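Long-range contact in peptidoglycan synthetase penicillin-binding protein 3 (Bifidobacterium adolescentis, PDB 4YE5), which probably binds penicillin and, as a member of the transpeptidase family, probably cross-links peptidoglycan during cell-wall synthesis: residues N330-S342 with S556-W566. Residues are numbered along the deposited sequence; the frame is centred on the assembly and turned at random.
Sequences NEHWTLAGILEQS and SPRTDAIPVNW
Thr334, at the N-cap of helix 335-340, holds Pro563 and Val564 near the end of the C-terminal tail. Its OG1 donates to Pro563 O at 2.6 Å and accepts from Gly337 N at 3.2 Å, so one hydroxyl both caps the helix and binds the tail. With chi1 at 62°, OG1 sits between the backbone N and the carbonyl carbon, from where it meets both partners. The next carbonyl, Val564 O, is gripped from several sides: Thr334 N donates from well above the carbonyl plane at 3.1 Å, a bridging water donates at 3.3 Å, and the CA-H groups of Trp333 and Gly337 lean in. That water also donates to Glu340 OE1 and accepts from Gln341 NE2. Glu340 OE1 comes within 3.4 Å of Val564 CB, while Glu340 OE2 is hydrogen-bonded to His471 ND1.

Farther along, Trp566 N donates to His332 O, also at 3.1 Å, which with the Thr334 bond makes a single bridge of Trp333 with Asn565. The Trp566 indole then lies back over His332: its six-membered ring forms an offset stack with the imidazole, planes 2° apart and centroids at 3.8 Å, while His332 CB packs on the five-membered ring as a CH-pi contact. The indole NE1 is satisfied by Phe309 O.

The contact ties the chain's C-terminal end back onto the penicillin-binding transpeptidase domain. Val564 to Trp566 lie along strand 331-334 at this one bridge; that strand pairs with strand 308-311, whose Lys308 and Thr310 Trp566 reaches. Ala336 meets Ile562 and Val564 and touches helix 455-470, Val564 reaches Ser467 there, and Leu335 and Leu339 pack onto helix 290-299.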
loop_
_atom_site.group_PDB
_atom_site.type_symbol
_atom_site.label_atom_id
_atom_site.label_comp_id
_atom_site.label_asym_id
_atom_site.label_seq_id
_atom_site.Cartn_x
_atom_site.Cartn_y
_atom_site.Cartn_z
ATOM N N ASN A 330 -13.991 44.672 -3.412
ATOM C CA ASN A 330 -15.201 44.085 -2.845
ATOM C C ASN A 330 -15.956 43.242 -3.878
ATOM O O ASN A 330 -16.782 43.758 -4.626
ATOM C CB ASN A 330 -16.109 45.179 -2.288
ATOM C CG ASN A 330 -15.538 45.834 -1.050
ATOM O OD1 ASN A 330 -14.427 45.517 -0.621
ATOM N ND2 ASN A 330 -16.291 46.761 -0.471
ATOM N N GLU A 331 -15.679 41.941 -3.899
ATOM C CA GLU A 331 -16.190 41.067 -4.950
ATOM C C GLU A 331 -17.597 40.553 -4.677
ATOM O O GLU A 331 -17.963 40.299 -3.525
ATOM C CB GLU A 331 -15.239 39.886 -5.158
ATOM C CG GLU A 331 -13.854 40.273 -5.634
ATOM C CD GLU A 331 -13.780 40.506 -7.134
ATOM O OE1 GLU A 331 -12.658 40.429 -7.678
ATOM O OE2 GLU A 331 -14.828 40.763 -7.769
ATOM N N HIS A 332 -18.367 40.398 -5.754
ATOM C CA HIS A 332 -19.743 39.912 -5.697
ATOM C C HIS A 332 -19.767 38.423 -6.021
ATOM O O HIS A 332 -20.073 38.030 -7.148
ATOM C CB HIS A 332 -20.619 40.656 -6.704
ATOM C CG HIS A 332 -20.936 42.068 -6.317
ATOM N ND1 HIS A 332 -21.817 42.855 -7.027
ATOM C CD2 HIS A 332 -20.490 42.837 -5.292
ATOM C CE1 HIS A 332 -21.902 44.044 -6.461
ATOM N NE2 HIS A 332 -21.104 44.060 -5.406
ATOM N N TRP A 333 -19.442 37.602 -5.030
ATOM C CA TRP A 333 -19.365 36.158 -5.211
ATOM C C TRP A 333 -20.489 35.442 -4.481
ATOM O O TRP A 333 -20.902 35.868 -3.400
ATOM C CB TRP A 333 -18.026 35.641 -4.694
ATOM C CG TRP A 333 -16.836 36.073 -5.525
ATOM C CD1 TRP A 333 -16.833 36.384 -6.852
ATOM C CD2 TRP A 333 -15.482 36.240 -5.071
ATOM N NE1 TRP A 333 -15.562 36.732 -7.256
ATOM C CE2 TRP A 333 -14.716 36.655 -6.182
ATOM C CE3 TRP A 333 -14.846 36.075 -3.835
ATOM C CZ2 TRP A 333 -13.343 36.917 -6.096
ATOM C CZ3 TRP A 333 -13.474 36.332 -3.751
ATOM C CH2 TRP A 333 -12.743 36.744 -4.879
ATOM N N THR A 334 -20.984 34.359 -5.070
ATOM C CA THR A 334 -21.865 33.453 -4.342
ATOM C C THR A 334 -21.026 32.526 -3.476
ATOM O O THR A 334 -19.798 32.565 -3.525
ATOM C CB THR A 334 -22.675 32.586 -5.287
ATOM O OG1 THR A 334 -21.775 31.780 -6.059
ATOM C CG2 THR A 334 -23.563 33.470 -6.204
ATOM N N LEU A 335 -21.682 31.684 -2.679
ATOM C CA LEU A 335 -20.935 30.741 -1.857
ATOM C C LEU A 335 -20.105 29.811 -2.748
ATOM O O LEU A 335 -18.951 29.523 -2.439
ATOM C CB LEU A 335 -21.863 29.922 -0.961
ATOM C CG LEU A 335 -21.148 29.073 0.097
ATOM C CD1 LEU A 335 -20.402 29.972 1.070
ATOM C CD2 LEU A 335 -22.143 28.187 0.833
ATOM N N ALA A 336 -20.689 29.368 -3.861
ATOM C CA ALA A 336 -19.951 28.568 -4.835
ATOM C C ALA A 336 -18.712 29.321 -5.349
ATOM O O ALA A 336 -17.633 28.737 -5.496
ATOM C CB ALA A 336 -20.861 28.162 -5.996
ATOM N N GLY A 337 -18.859 30.618 -5.596
ATOM C CA GLY A 337 -17.737 31.432 -6.059
ATOM C C GLY A 337 -16.626 31.594 -5.030
ATOM O O GLY A 337 -15.451 31.690 -5.383
ATOM N N ILE A 338 -16.990 31.640 -3.750
ATOM C CA ILE A 338 -15.979 31.672 -2.687
ATOM C C ILE A 338 -15.078 30.424 -2.767
ATOM O O ILE A 338 -13.849 30.504 -2.572
ATOM C CB ILE A 338 -16.632 31.830 -1.283
ATOM C CG1 ILE A 338 -17.070 33.294 -1.083
ATOM C CG2 ILE A 338 -15.670 31.384 -0.168
ATOM C CD1 ILE A 338 -18.146 33.508 -0.018
ATOM N N LEU A 339 -15.687 29.280 -3.070
ATOM C CA LEU A 339 -14.936 28.040 -3.271
ATOM C C LEU A 339 -14.046 28.161 -4.516
ATOM O O LEU A 339 -12.837 27.912 -4.473
ATOM C CB LEU A 339 -15.880 26.831 -3.456
ATOM C CG LEU A 339 -15.116 25.506 -3.627
ATOM C CD1 LEU A 339 -14.346 25.122 -2.325
ATOM C CD2 LEU A 339 -15.976 24.329 -4.149
ATOM N N GLU A 340 -14.672 28.539 -5.626
ATOM C CA GLU A 340 -13.996 28.645 -6.912
ATOM C C GLU A 340 -12.804 29.616 -6.865
ATOM O O GLU A 340 -11.756 29.386 -7.490
ATOM C CB GLU A 340 -14.994 29.116 -7.970
ATOM C CG GLU A 340 -14.374 29.333 -9.322
ATOM C CD GLU A 340 -14.853 30.609 -9.983
ATOM O OE1 GLU A 340 -15.615 31.376 -9.342
ATOM O OE2 GLU A 340 -14.458 30.843 -11.144
ATOM N N GLN A 341 -12.965 30.695 -6.113
ATOM C CA GLN A 341 -11.926 31.720 -6.025
ATOM C C GLN A 341 -10.970 31.490 -4.858
ATOM O O GLN A 341 -10.097 32.308 -4.611
ATOM C CB GLN A 341 -12.569 33.100 -5.903
ATOM C CG GLN A 341 -13.488 33.437 -7.091
ATOM C CD GLN A 341 -12.717 34.022 -8.266
ATOM O OE1 GLN A 341 -11.502 34.207 -8.191
ATOM N NE2 GLN A 341 -13.421 34.323 -9.347
ATOM N N SER A 342 -11.130 30.375 -4.147
ATOM C CA SER A 342 -10.262 30.070 -3.012
ATOM C C SER A 342 -10.224 31.217 -1.986
ATOM O O SER A 342 -9.178 31.537 -1.447
ATOM C CB SER A 342 -8.832 29.757 -3.485
ATOM O OG SER A 342 -8.826 28.714 -4.455
ATOM N N SER A 556 -21.374 14.538 -21.181
ATOM C CA SER A 556 -22.440 15.325 -21.786
ATOM C C SER A 556 -22.251 16.809 -21.458
ATOM O O SER A 556 -21.558 17.151 -20.497
ATOM C CB SER A 556 -23.802 14.844 -21.273
ATOM O OG SER A 556 -24.069 13.517 -21.705
ATOM N N PRO A 557 -22.854 17.700 -22.261
ATOM C CA PRO A 557 -22.717 19.134 -21.987
ATOM C C PRO A 557 -23.209 19.510 -20.586
ATOM O O PRO A 557 -24.201 18.963 -20.097
ATOM C CB PRO A 557 -23.618 19.778 -23.053
ATOM C CG PRO A 557 -23.605 18.801 -24.197
ATOM C CD PRO A 557 -23.563 17.443 -23.531
ATOM N N ARG A 558 -22.494 20.422 -19.937
ATOM C CA ARG A 558 -22.917 20.972 -18.652
ATOM C C ARG A 558 -24.106 21.937 -18.824
ATOM O O ARG A 558 -24.007 22.916 -19.557
ATOM C CB ARG A 558 -21.736 21.693 -17.987
ATOM C CG ARG A 558 -21.996 22.090 -16.538
ATOM C CD ARG A 558 -20.815 22.864 -15.920
ATOM N NE ARG A 558 -21.041 23.042 -14.489
ATOM C CZ ARG A 558 -20.450 23.955 -13.730
ATOM N NH1 ARG A 558 -19.564 24.796 -14.252
ATOM N NH2 ARG A 558 -20.755 24.023 -12.439
ATOM N N THR A 559 -25.223 21.674 -18.145
ATOM C CA THR A 559 -26.399 22.528 -18.301
ATOM C C THR A 559 -26.931 23.116 -17.004
ATOM O O THR A 559 -27.915 23.840 -17.021
ATOM C CB THR A 559 -27.582 21.779 -18.963
ATOM O OG1 THR A 559 -27.963 20.663 -18.146
ATOM C CG2 THR A 559 -27.220 21.304 -20.378
ATOM N N ASP A 560 -26.318 22.795 -15.875
ATOM C CA ASP A 560 -26.909 23.202 -14.602
ATOM C C ASP A 560 -25.950 23.952 -13.667
ATOM O O ASP A 560 -26.070 23.844 -12.446
ATOM C CB ASP A 560 -27.496 21.979 -13.882
ATOM C CG ASP A 560 -26.435 20.931 -13.527
ATOM O OD1 ASP A 560 -25.271 21.041 -13.989
ATOM O OD2 ASP A 560 -26.781 19.978 -12.790
ATOM N N ALA A 561 -25.017 24.714 -14.231
ATOM C CA ALA A 561 -23.988 25.356 -13.411
ATOM C C ALA A 561 -24.613 26.264 -12.358
ATOM O O ALA A 561 -25.481 27.056 -12.668
ATOM C CB ALA A 561 -23.013 26.155 -14.287
ATOM N N ILE A 562 -24.180 26.143 -11.113
ATOM C CA ILE A 562 -24.640 27.064 -10.088
ATOM C C ILE A 562 -23.781 28.318 -10.219
ATOM O O ILE A 562 -22.568 28.217 -10.325
ATOM C CB ILE A 562 -24.538 26.432 -8.682
ATOM C CG1 ILE A 562 -25.523 25.257 -8.567
ATOM C CG2 ILE A 562 -24.825 27.465 -7.586
ATOM C CD1 ILE A 562 -25.225 24.310 -7.422
ATOM N N PRO A 563 -24.416 29.502 -10.265
ATOM C CA PRO A 563 -23.666 30.752 -10.463
ATOM C C PRO A 563 -22.589 30.989 -9.410
ATOM O O PRO A 563 -22.793 30.719 -8.216
ATOM C CB PRO A 563 -24.756 31.848 -10.396
ATOM C CG PRO A 563 -25.992 31.155 -9.855
ATOM C CD PRO A 563 -25.873 29.720 -10.268
ATOM N N VAL A 564 -21.445 31.490 -9.860
ATOM C CA VAL A 564 -20.314 31.759 -8.968
ATOM C C VAL A 564 -20.227 33.245 -8.602
ATOM O O VAL A 564 -19.471 33.650 -7.711
ATOM C CB VAL A 564 -18.988 31.311 -9.617
ATOM C CG1 VAL A 564 -18.815 29.803 -9.483
ATOM C CG2 VAL A 564 -18.947 31.745 -11.109
ATOM N N ASN A 565 -20.988 34.066 -9.304
ATOM C CA ASN A 565 -21.071 35.480 -8.941
ATOM C C ASN A 565 -22.485 36.011 -9.079
ATOM O O ASN A 565 -23.390 35.278 -9.476
ATOM C CB ASN A 565 -20.086 36.320 -9.761
ATOM C CG ASN A 565 -20.119 35.981 -11.237
ATOM O OD1 ASN A 565 -21.189 35.909 -11.840
ATOM N ND2 ASN A 565 -18.944 35.757 -11.825
ATOM N N TRP A 566 -22.672 37.280 -8.729
ATOM C CA TRP A 566 -23.965 37.927 -8.881
ATOM C C TRP A 566 -23.727 39.392 -9.238
ATOM O O TRP A 566 -22.582 39.860 -9.192
ATOM C CB TRP A 566 -24.775 37.807 -7.589
ATOM C CG TRP A 566 -24.068 38.372 -6.395
ATOM C CD1 TRP A 566 -23.131 37.744 -5.613
ATOM C CD2 TRP A 566 -24.228 39.686 -5.849
ATOM N NE1 TRP A 566 -22.705 38.589 -4.614
ATOM C CE2 TRP A 566 -23.366 39.785 -4.735
ATOM C CE3 TRP A 566 -25.020 40.792 -6.190
ATOM C CZ2 TRP A 566 -23.274 40.947 -3.965
ATOM C CZ3 TRP A 566 -24.925 41.937 -5.426
ATOM C CH2 TRP A 566 -24.062 42.006 -4.326
ATOM O OXT TRP A 566 -24.659 40.120 -9.584
HETATM O O HOH W 1 -16.499 33.949 -9.046
#